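PDB 1NFG: D-hydantoinase from Ralstonia pickettii, which probably catalyses the stereospecific hydrolysis of the cyclic amide bond of D-hydantoin derivatives with two zinc ions bound per subunit. Local coordinates for residues Y205-R210 against E271-P276; D186-L191 against P212-E217; E242-V247 against G305-V310. All blocks are in the same frame, centred on the assembly; numbering follows the deposited sequence.

Interaction 1 of 3, residues Y205-R210 against E271-P276; sequences YHALSR and EDLERP
Ala207, on the short helix 204-208, and Leu273, on a 3-10 turn, have the nearest CA atoms of the two segments, 8.0 Å apart. Leu273 does most of the reaching across. Its CG stands anti to the carbonyl carbon (chi1 -76°), and the branch ending in CD2 reaches the helix. CD2 comes within 3.9 Å of Ala207 CB and also lies near the backbone N of Ala207. The same CD2 is 4.3 Å from His206 CB and sits at the edge of the imidazole, near the ring plane, rather than over a face. The contact is purely apolar, three buried residues meeting without a polar link across it. The imidazole is held elsewhere: its NE2 is hydrogen-bonded to Phe285 O, and the His206 side chain lies about 3 Å, between nearest atoms, from those of Thr286 and Asn335, both probable substrate-binding residues. The 3-10 turn carries its own polar ties, with Glu274 N bonded to Glu271 O at 2.9 Å. Farther out, Arg275 NH2 forms a salt bridge with Asp272 OD1 at 3.0 Å; the hydrogen-bond angle is poor, so the bond is weak. The two pieces come from different excursions of the TIM barrel, helix 204-208 following strand 178-180 and the turn following strand 257-262. Leucine against alanine and histidine thus joins two barrel connections beside the probable substrate site of this amidohydrolase, with the His206 side chain about 10 Å, at the nearest atoms, from a zinc ion.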
loop_
_atom_site.group_PDB
_atom_site.type_symbol
_atom_site.label_atom_id
_atom_site.label_comp_id
_atom_site.label_asym_id
_atom_site.label_seq_id
_atom_site.Cartn_x
_atom_site.Cartn_y
_atom_site.Cartn_z
ATOM N N TYR A 205 2.751 28.523 -12.114
ATOM C CA TYR A 205 1.433 27.944 -12.278
ATOM C C TYR A 205 1.373 26.838 -13.315
ATOM O O TYR A 205 0.376 26.124 -13.420
ATOM C CB TYR A 205 0.423 29.059 -12.548
ATOM C CG TYR A 205 0.308 29.945 -11.330
ATOM C CD1 TYR A 205 -0.257 29.455 -10.149
ATOM C CD2 TYR A 205 0.887 31.213 -11.305
ATOM C CE1 TYR A 205 -0.232 30.199 -8.971
ATOM C CE2 TYR A 205 0.918 31.968 -10.128
ATOM C CZ TYR A 205 0.359 31.452 -8.965
ATOM O OH TYR A 205 0.417 32.169 -7.790
ATOM N N HIS A 206 2.447 26.681 -14.077
ATOM C CA HIS A 206 2.481 25.602 -15.046
ATOM C C HIS A 206 2.554 24.332 -14.206
ATOM O O HIS A 206 1.899 23.339 -14.500
ATOM C CB HIS A 206 3.719 25.695 -15.943
ATOM C CG HIS A 206 3.957 24.465 -16.766
ATOM N ND1 HIS A 206 3.059 24.014 -17.710
ATOM C CD2 HIS A 206 4.972 23.568 -16.756
ATOM C CE1 HIS A 206 3.509 22.893 -18.246
ATOM N NE2 HIS A 206 4.668 22.600 -17.684
ATOM N N ALA A 207 3.354 24.382 -13.146
ATOM C CA ALA A 207 3.524 23.238 -12.262
ATOM C C ALA A 207 2.301 23.015 -11.380
ATOM O O ALA A 207 1.757 21.906 -11.323
ATOM C CB ALA A 207 4.763 23.431 -11.396
ATOM N N LEU A 208 1.865 24.068 -10.697
ATOM C CA LEU A 208 0.713 23.961 -9.812
ATOM C C LEU A 208 -0.557 23.541 -10.553
ATOM O O LEU A 208 -1.437 22.902 -9.968
ATOM C CB LEU A 208 0.483 25.288 -9.091
ATOM C CG LEU A 208 1.710 25.819 -8.340
ATOM C CD1 LEU A 208 1.377 27.147 -7.679
ATOM C CD2 LEU A 208 2.165 24.805 -7.303
ATOM N N SER A 209 -0.651 23.883 -11.836
ATOM C CA SER A 209 -1.834 23.531 -12.613
ATOM C C SER A 209 -1.871 22.051 -12.966
ATOM O O SER A 209 -2.886 21.539 -13.443
ATOM C CB SER A 209 -1.922 24.383 -13.891
ATOM O OG SER A 209 -0.845 24.140 -14.781
ATOM N N ARG A 210 -0.758 21.361 -12.742
ATOM C CA ARG A 210 -0.701 19.934 -13.020
ATOM C C ARG A 210 0.163 19.209 -11.992
ATOM O O ARG A 210 1.250 18.711 -12.290
ATOM C CB ARG A 210 -0.222 19.679 -14.460
ATOM C CG ARG A 210 0.902 20.563 -14.946
ATOM C CD ARG A 210 0.798 20.812 -16.451
ATOM N NE ARG A 210 0.612 19.589 -17.231
ATOM C CZ ARG A 210 -0.085 19.536 -18.365
ATOM N NH1 ARG A 210 -0.658 20.632 -18.844
ATOM N NH2 ARG A 210 -0.224 18.394 -19.020
ATOM N N GLU A 271 10.588 24.692 -7.852
ATOM C CA GLU A 271 11.081 25.984 -7.396
ATOM C C GLU A 271 11.891 26.660 -8.498
ATOM O O GLU A 271 12.048 27.881 -8.505
ATOM C CB GLU A 271 11.938 25.834 -6.139
ATOM C CG GLU A 271 11.147 25.627 -4.851
ATOM C CD GLU A 271 10.302 24.363 -4.867
ATOM O OE1 GLU A 271 10.856 23.282 -5.175
ATOM O OE2 GLU A 271 9.089 24.447 -4.564
ATOM N N ASP A 272 12.401 25.865 -9.433
ATOM C CA ASP A 272 13.173 26.410 -10.545
ATOM C C ASP A 272 12.291 27.296 -11.436
ATOM O O ASP A 272 12.786 28.208 -12.103
ATOM C CB ASP A 272 13.785 25.282 -11.387
ATOM C CG ASP A 272 14.977 24.624 -10.712
ATOM O OD1 ASP A 272 15.912 25.357 -10.321
ATOM O OD2 ASP A 272 14.983 23.377 -10.582
ATOM N N LEU A 273 10.987 27.024 -11.448
ATOM C CA LEU A 273 10.060 27.814 -12.249
ATOM C C LEU A 273 9.819 29.170 -11.600
ATOM O O LEU A 273 9.099 30.011 -12.137
ATOM C CB LEU A 273 8.724 27.087 -12.415
ATOM C CG LEU A 273 8.694 25.922 -13.401
ATOM C CD1 LEU A 273 9.514 24.776 -12.861
ATOM C CD2 LEU A 273 7.272 25.469 -13.610
ATOM N N GLU A 274 10.424 29.381 -10.437
ATOM C CA GLU A 274 10.263 30.638 -9.728
ATOM C C GLU A 274 11.476 31.527 -9.886
ATOM O O GLU A 274 11.507 32.636 -9.361
ATOM C CB GLU A 274 9.998 30.380 -8.250
ATOM C CG GLU A 274 8.709 29.629 -8.005
ATOM C CD GLU A 274 8.378 29.508 -6.539
ATOM O OE1 GLU A 274 9.153 28.851 -5.806
ATOM O OE2 GLU A 274 7.345 30.074 -6.124
ATOM N N ARG A 275 12.485 31.034 -10.596
ATOM C CA ARG A 275 13.678 31.830 -10.828
ATOM C C ARG A 275 13.163 33.140 -11.410
ATOM O O ARG A 275 12.278 33.144 -12.267
ATOM C CB ARG A 275 14.606 31.123 -11.813
ATOM C CG ARG A 275 15.274 29.881 -11.251
ATOM C CD ARG A 275 15.853 29.044 -12.374
ATOM N NE ARG A 275 16.610 27.890 -11.897
ATOM C CZ ARG A 275 17.798 27.971 -11.305
ATOM N NH1 ARG A 275 18.364 29.155 -11.116
ATOM N NH2 ARG A 275 18.424 26.869 -10.910
ATOM N N PRO A 276 13.716 34.270 -10.951
ATOM C CA PRO A 276 13.334 35.617 -11.387
ATOM C C PRO A 276 13.553 35.974 -12.857
ATOM O O PRO A 276 14.331 35.336 -13.568
ATOM C CB PRO A 276 14.154 36.509 -10.464
ATOM C CG PRO A 276 15.442 35.733 -10.361
ATOM C CD PRO A 276 14.938 34.317 -10.123
#

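Interaction 2 of 3, residues D186-L191 against P212-E217; sequences DAADYL and PRVEAE
Apolar packing between two helices brings Val214 onto the neighbouring residues Ala187 and Ala188. The nearest CA atoms are those of Ala187 and Val214, 6.4 Å apart, a short spacing that the small alanine side chain permits. Val214 works as a fork. Its CG2 meets Ala187 CB at 4.2 Å, while CG1, anti to the backbone N (chi1 174°), approaches Ala188 CB at 4.4 Å. Both CB bonds of the Ala187-Val214 pair point at the opposite helix, and all three of these residues are buried. One turn beyond Ala187, Leu191 also directs its CB at the partner helix, and Leu191 CD1 is 4.6 Å from Val214 CG2, a looser approach. The helices 185-197 and 212-229 both belong to the long connection between the barrel strands 178-180 and 233-235, so the contact lies in the outer layer of the TIM barrel, with the short helix 204-208 between them in sequence. The polar interactions involve backbone and flanking side chains, not the three apolar side chains. Within the helices, Leu191 N bonds to Ala187 O at 3.2 Å and Glu217 N to Arg213 O at 2.9 Å. Asn184, two residues before the first segment, is shared by the two helices: its OD1 accepts from Ala187 N, its backbone is hydrogen-bonded to that of Val214, and its ND2 reaches Glu217 OE1, which also pairs with Arg221. Intersubunit contacts flank the pair, for Tyr190 OH is hydrogen-bonded to Asp169 of the second subunit, and Leu191 packs on Ile228 of that same subunit.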
loop_
_atom_site.group_PDB
_atom_site.type_symbol
_atom_site.label_atom_id
_atom_site.label_comp_id
_atom_site.label_asym_id
_atom_site.label_seq_id
_atom_site.Cartn_x
_atom_site.Cartn_y
_atom_site.Cartn_z
ATOM N N ASP A 186 -7.848 16.804 -18.717
ATOM C CA ASP A 186 -8.990 17.569 -18.266
ATOM C C ASP A 186 -8.724 18.141 -16.886
ATOM O O ASP A 186 -9.003 19.315 -16.635
ATOM C CB ASP A 186 -10.233 16.689 -18.274
ATOM C CG ASP A 186 -10.513 16.122 -19.649
ATOM O OD1 ASP A 186 -10.363 16.885 -20.631
ATOM O OD2 ASP A 186 -10.879 14.931 -19.752
ATOM N N ALA A 187 -8.167 17.331 -15.994
ATOM C CA ALA A 187 -7.869 17.822 -14.658
ATOM C C ALA A 187 -6.927 19.012 -14.797
ATOM O O ALA A 187 -7.124 20.045 -14.159
ATOM C CB ALA A 187 -7.225 16.733 -13.819
ATOM N N ALA A 188 -5.909 18.872 -15.639
ATOM C CA ALA A 188 -4.959 19.962 -15.842
ATOM C C ALA A 188 -5.666 21.208 -16.384
ATOM O O ALA A 188 -5.499 22.304 -15.849
ATOM C CB ALA A 188 -3.859 19.530 -16.796
ATOM N N ASP A 189 -6.454 21.041 -17.442
ATOM C CA ASP A 189 -7.169 22.169 -18.024
ATOM C C ASP A 189 -7.971 22.914 -16.973
ATOM O O ASP A 189 -7.919 24.144 -16.905
ATOM C CB ASP A 189 -8.099 21.708 -19.143
ATOM C CG ASP A 189 -7.343 21.307 -20.389
ATOM O OD1 ASP A 189 -6.314 21.961 -20.683
ATOM O OD2 ASP A 189 -7.781 20.353 -21.075
ATOM N N TYR A 190 -8.708 22.165 -16.154
ATOM C CA TYR A 190 -9.517 22.749 -15.085
ATOM C C TYR A 190 -8.673 23.672 -14.208
ATOM O O TYR A 190 -9.049 24.816 -13.945
ATOM C CB TYR A 190 -10.116 21.639 -14.223
ATOM C CG TYR A 190 -10.779 22.129 -12.952
ATOM C CD1 TYR A 190 -12.103 22.566 -12.950
ATOM C CD2 TYR A 190 -10.072 22.163 -11.745
ATOM C CE1 TYR A 190 -12.711 23.026 -11.777
ATOM C CE2 TYR A 190 -10.667 22.621 -10.569
ATOM C CZ TYR A 190 -11.987 23.051 -10.589
ATOM O OH TYR A 190 -12.573 23.501 -9.426
ATOM N N LEU A 191 -7.529 23.171 -13.756
ATOM C CA LEU A 191 -6.657 23.961 -12.904
ATOM C C LEU A 191 -5.973 25.090 -13.660
ATOM O O LEU A 191 -5.827 26.190 -13.133
ATOM C CB LEU A 191 -5.613 23.061 -12.237
ATOM C CG LEU A 191 -6.171 22.028 -11.247
ATOM C CD1 LEU A 191 -5.086 21.047 -10.844
ATOM C CD2 LEU A 191 -6.729 22.740 -10.022
ATOM N N PRO A 212 1.209 16.315 -8.951
ATOM C CA PRO A 212 1.403 14.863 -8.960
ATOM C C PRO A 212 0.153 14.018 -9.173
ATOM O O PRO A 212 0.198 13.011 -9.882
ATOM C CB PRO A 212 2.050 14.604 -7.610
ATOM C CG PRO A 212 2.918 15.812 -7.444
ATOM C CD PRO A 212 2.001 16.940 -7.874
ATOM N N ARG A 213 -0.964 14.412 -8.572
ATOM C CA ARG A 213 -2.187 13.630 -8.714
ATOM C C ARG A 213 -2.606 13.508 -10.172
ATOM O O ARG A 213 -3.084 12.456 -10.600
ATOM C CB ARG A 213 -3.324 14.261 -7.923
ATOM C CG ARG A 213 -4.446 13.290 -7.624
ATOM C CD ARG A 213 -4.050 12.444 -6.441
ATOM N NE ARG A 213 -3.675 11.079 -6.787
ATOM C CZ ARG A 213 -2.810 10.360 -6.079
ATOM N NH1 ARG A 213 -2.231 10.889 -5.008
ATOM N NH2 ARG A 213 -2.546 9.108 -6.422
ATOM N N VAL A 214 -2.436 14.594 -10.924
ATOM C CA VAL A 214 -2.781 14.620 -12.341
ATOM C C VAL A 214 -2.008 13.527 -13.076
ATOM O O VAL A 214 -2.563 12.808 -13.915
ATOM C CB VAL A 214 -2.443 15.990 -12.964
ATOM C CG1 VAL A 214 -2.678 15.957 -14.468
ATOM C CG2 VAL A 214 -3.291 17.071 -12.324
ATOM N N GLU A 215 -0.723 13.403 -12.750
ATOM C CA GLU A 215 0.123 12.389 -13.365
ATOM C C GLU A 215 -0.245 10.998 -12.848
ATOM O O GLU A 215 -0.467 10.068 -13.628
ATOM C CB GLU A 215 1.604 12.675 -13.060
ATOM C CG GLU A 215 2.586 11.781 -13.818
ATOM C CD GLU A 215 4.048 12.109 -13.524
ATOM O OE1 GLU A 215 4.346 13.282 -13.205
ATOM O OE2 GLU A 215 4.903 11.193 -13.625
ATOM N N ALA A 216 -0.312 10.864 -11.526
ATOM C CA ALA A 216 -0.618 9.585 -10.886
ATOM C C ALA A 216 -1.871 8.916 -11.438
ATOM O O ALA A 216 -1.831 7.761 -11.860
ATOM C CB ALA A 216 -0.746 9.783 -9.377
ATOM N N GLU A 217 -2.981 9.649 -11.435
ATOM C CA GLU A 217 -4.252 9.122 -11.925
ATOM C C GLU A 217 -4.107 8.553 -13.336
ATOM O O GLU A 217 -4.398 7.378 -13.574
ATOM C CB GLU A 217 -5.316 10.231 -11.898
ATOM C CG GLU A 217 -6.747 9.779 -12.208
ATOM C CD GLU A 217 -6.930 9.353 -13.651
ATOM O OE1 GLU A 217 -6.701 10.194 -14.551
ATOM O OE2 GLU A 217 -7.299 8.177 -13.885
#

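Interaction 3 of 3, residues E242-V247 against G305-V310; sequences ESLEEV and GVFETV
Leu244, on helix 241-253, faces Val306 and Phe307 in an irregular run of chain, and the CA atoms of Leu244 and Val306 stand 9.5 Å apart. This run leads from helix 292-303 into strand 310-311, one of the parallel strands of the TIM barrel, so the contact joins a helix of the outer layer to the approach of a barrel strand. Gly305 ends the preceding helix in a Schellman motif, its positive phi (74°) turning the chain before the two residues that make the contact. The interaction is apolar throughout. For Leu244, chi1 (173°) sets CG anti to the backbone N, and chi2 (51°) then places CD1 against the partner segment. Val306 presents CG1, whereas Phe307 starts off to one side and only the far end of its ring comes near. That ring also packs on Ala259 and Thr261 of strand 257-262 and on Leu298 and Leu302 of helix 292-303; the Phe307 side chain lies about 9 Å, between nearest atoms, from that of the zinc ligand His237. Leu244 CD1 touches both partners: it is 4.1 Å from Val306 CG1, and it meets the Phe307 ring obliquely, 3.8 Å from CZ and 4.0 Å from CE1.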
loop_
_atom_site.group_PDB
_atom_site.type_symbol
_atom_site.label_atom_id
_atom_site.label_comp_id
_atom_site.label_asym_id
_atom_site.label_seq_id
_atom_site.Cartn_x
_atom_site.Cartn_y
_atom_site.Cartn_z
ATOM N N GLU A 242 4.236 9.622 -6.274
ATOM C CA GLU A 242 2.881 9.116 -6.464
ATOM C C GLU A 242 2.649 8.361 -7.766
ATOM O O GLU A 242 1.999 7.318 -7.760
ATOM C CB GLU A 242 1.844 10.242 -6.304
ATOM C CG GLU A 242 2.375 11.629 -6.542
ATOM C CD GLU A 242 3.065 12.224 -5.333
ATOM O OE1 GLU A 242 2.384 12.425 -4.306
ATOM O OE2 GLU A 242 4.284 12.505 -5.414
ATOM N N SER A 243 3.171 8.855 -8.884
ATOM C CA SER A 243 2.969 8.133 -10.139
ATOM C C SER A 243 3.819 6.865 -10.153
ATOM O O SER A 243 3.386 5.827 -10.660
ATOM C CB SER A 243 3.306 9.010 -11.356
ATOM O OG SER A 243 4.680 9.344 -11.408
ATOM N N LEU A 244 5.023 6.939 -9.592
ATOM C CA LEU A 244 5.888 5.766 -9.557
ATOM C C LEU A 244 5.178 4.665 -8.783
ATOM O O LEU A 244 5.218 3.489 -9.164
ATOM C CB LEU A 244 7.225 6.092 -8.886
ATOM C CG LEU A 244 8.164 4.901 -8.624
ATOM C CD1 LEU A 244 8.363 4.079 -9.891
ATOM C CD2 LEU A 244 9.495 5.415 -8.106
ATOM N N GLU A 245 4.507 5.058 -7.705
ATOM C CA GLU A 245 3.790 4.102 -6.884
ATOM C C GLU A 245 2.765 3.302 -7.687
ATOM O O GLU A 245 2.604 2.093 -7.476
ATOM C CB GLU A 245 3.094 4.815 -5.731
ATOM C CG GLU A 245 2.565 3.859 -4.686
ATOM C CD GLU A 245 1.920 4.574 -3.518
ATOM O OE1 GLU A 245 2.450 5.631 -3.090
ATOM O OE2 GLU A 245 0.891 4.066 -3.018
ATOM N N GLU A 246 2.071 3.970 -8.605
ATOM C CA GLU A 246 1.074 3.289 -9.423
ATOM C C GLU A 246 1.755 2.276 -10.340
ATOM O O GLU A 246 1.237 1.179 -10.567
ATOM C CB GLU A 246 0.287 4.301 -10.256
ATOM C CG GLU A 246 -0.540 5.297 -9.442
ATOM C CD GLU A 246 -1.647 4.640 -8.632
ATOM O OE1 GLU A 246 -1.964 3.458 -8.885
ATOM O OE2 GLU A 246 -2.209 5.316 -7.747
ATOM N N VAL A 247 2.916 2.649 -10.876
ATOM C CA VAL A 247 3.661 1.750 -11.755
ATOM C C VAL A 247 3.992 0.511 -10.944
ATOM O O VAL A 247 3.790 -0.630 -11.379
ATOM C CB VAL A 247 4.975 2.406 -12.237
ATOM C CG1 VAL A 247 5.862 1.376 -12.923
ATOM C CG2 VAL A 247 4.655 3.556 -13.187
ATOM N N GLY A 305 16.777 -0.942 -9.836
ATOM C CA GLY A 305 16.478 -1.481 -11.153
ATOM C C GLY A 305 15.035 -1.419 -11.625
ATOM O O GLY A 305 14.607 -2.223 -12.455
ATOM N N VAL A 306 14.283 -0.458 -11.108
ATOM C CA VAL A 306 12.888 -0.310 -11.480
ATOM C C VAL A 306 12.690 0.182 -12.917
ATOM O O VAL A 306 11.947 -0.428 -13.684
ATOM C CB VAL A 306 12.180 0.661 -10.511
ATOM C CG1 VAL A 306 10.748 0.897 -10.946
ATOM C CG2 VAL A 306 12.225 0.095 -9.107
ATOM N N PHE A 307 13.361 1.277 -13.271
ATOM C CA PHE A 307 13.239 1.879 -14.600
ATOM C C PHE A 307 14.047 1.220 -15.712
ATOM O O PHE A 307 15.101 0.636 -15.474
ATOM C CB PHE A 307 13.615 3.357 -14.530
ATOM C CG PHE A 307 12.687 4.179 -13.678
ATOM C CD1 PHE A 307 11.312 4.170 -13.916
ATOM C CD2 PHE A 307 13.186 4.982 -12.655
ATOM C CE1 PHE A 307 10.453 4.953 -13.151
ATOM C CE2 PHE A 307 12.333 5.770 -11.883
ATOM C CZ PHE A 307 10.965 5.758 -12.131
ATOM N N GLU A 308 13.548 1.338 -16.938
ATOM C CA GLU A 308 14.214 0.759 -18.092
ATOM C C GLU A 308 15.331 1.658 -18.609
ATOM O O GLU A 308 16.228 1.193 -19.314
ATOM C CB GLU A 308 13.212 0.527 -19.213
ATOM C CG GLU A 308 12.059 -0.342 -18.820
ATOM C CD GLU A 308 12.516 -1.683 -18.322
ATOM O OE1 GLU A 308 13.361 -2.299 -18.998
ATOM O OE2 GLU A 308 12.026 -2.127 -17.261
ATOM N N THR A 309 15.290 2.938 -18.254
ATOM C CA THR A 309 16.308 3.859 -18.739
ATOM C C THR A 309 16.080 5.259 -18.208
ATOM O O THR A 309 15.094 5.523 -17.536
ATOM C CB THR A 309 16.264 3.952 -20.291
ATOM O OG1 THR A 309 17.299 4.823 -20.762
ATOM C CG2 THR A 309 14.927 4.520 -20.748
ATOM N N VAL A 310 17.016 6.151 -18.514
ATOM C CA VAL A 310 16.902 7.557 -18.151
ATOM C C VAL A 310 17.078 8.263 -19.493
ATOM O O VAL A 310 18.204 8.421 -19.966
ATOM C CB VAL A 310 18.025 8.030 -17.201
ATOM C CG1 VAL A 310 17.904 9.536 -16.978
ATOM C CG2 VAL A 310 17.950 7.288 -15.875
#

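How the interactions relate
All three contacts are buried and apolar, but occupy different places in the fold. Interaction 2 pairs two outer helices, and interaction 1 shares its side of the chain's centre and lies near the probable substrate residues; they touch where Ser209 O and Arg210 NH1 pack on Leu191 and Ala188. Interaction 3, nearer the chain's centre, ties an outer helix to the approach of a strand. Interactions 2 and 3 both border the second subunit; no other chain touches the segments of interaction 1. Helices 212-229 and 241-253 link interactions 2 and 3 through a probable hydrogen bond of Glu215 OE2 with Ser243 OG, 2.9 Å. An aromatic ring takes part in interactions 1 and 3 but not in interaction 2.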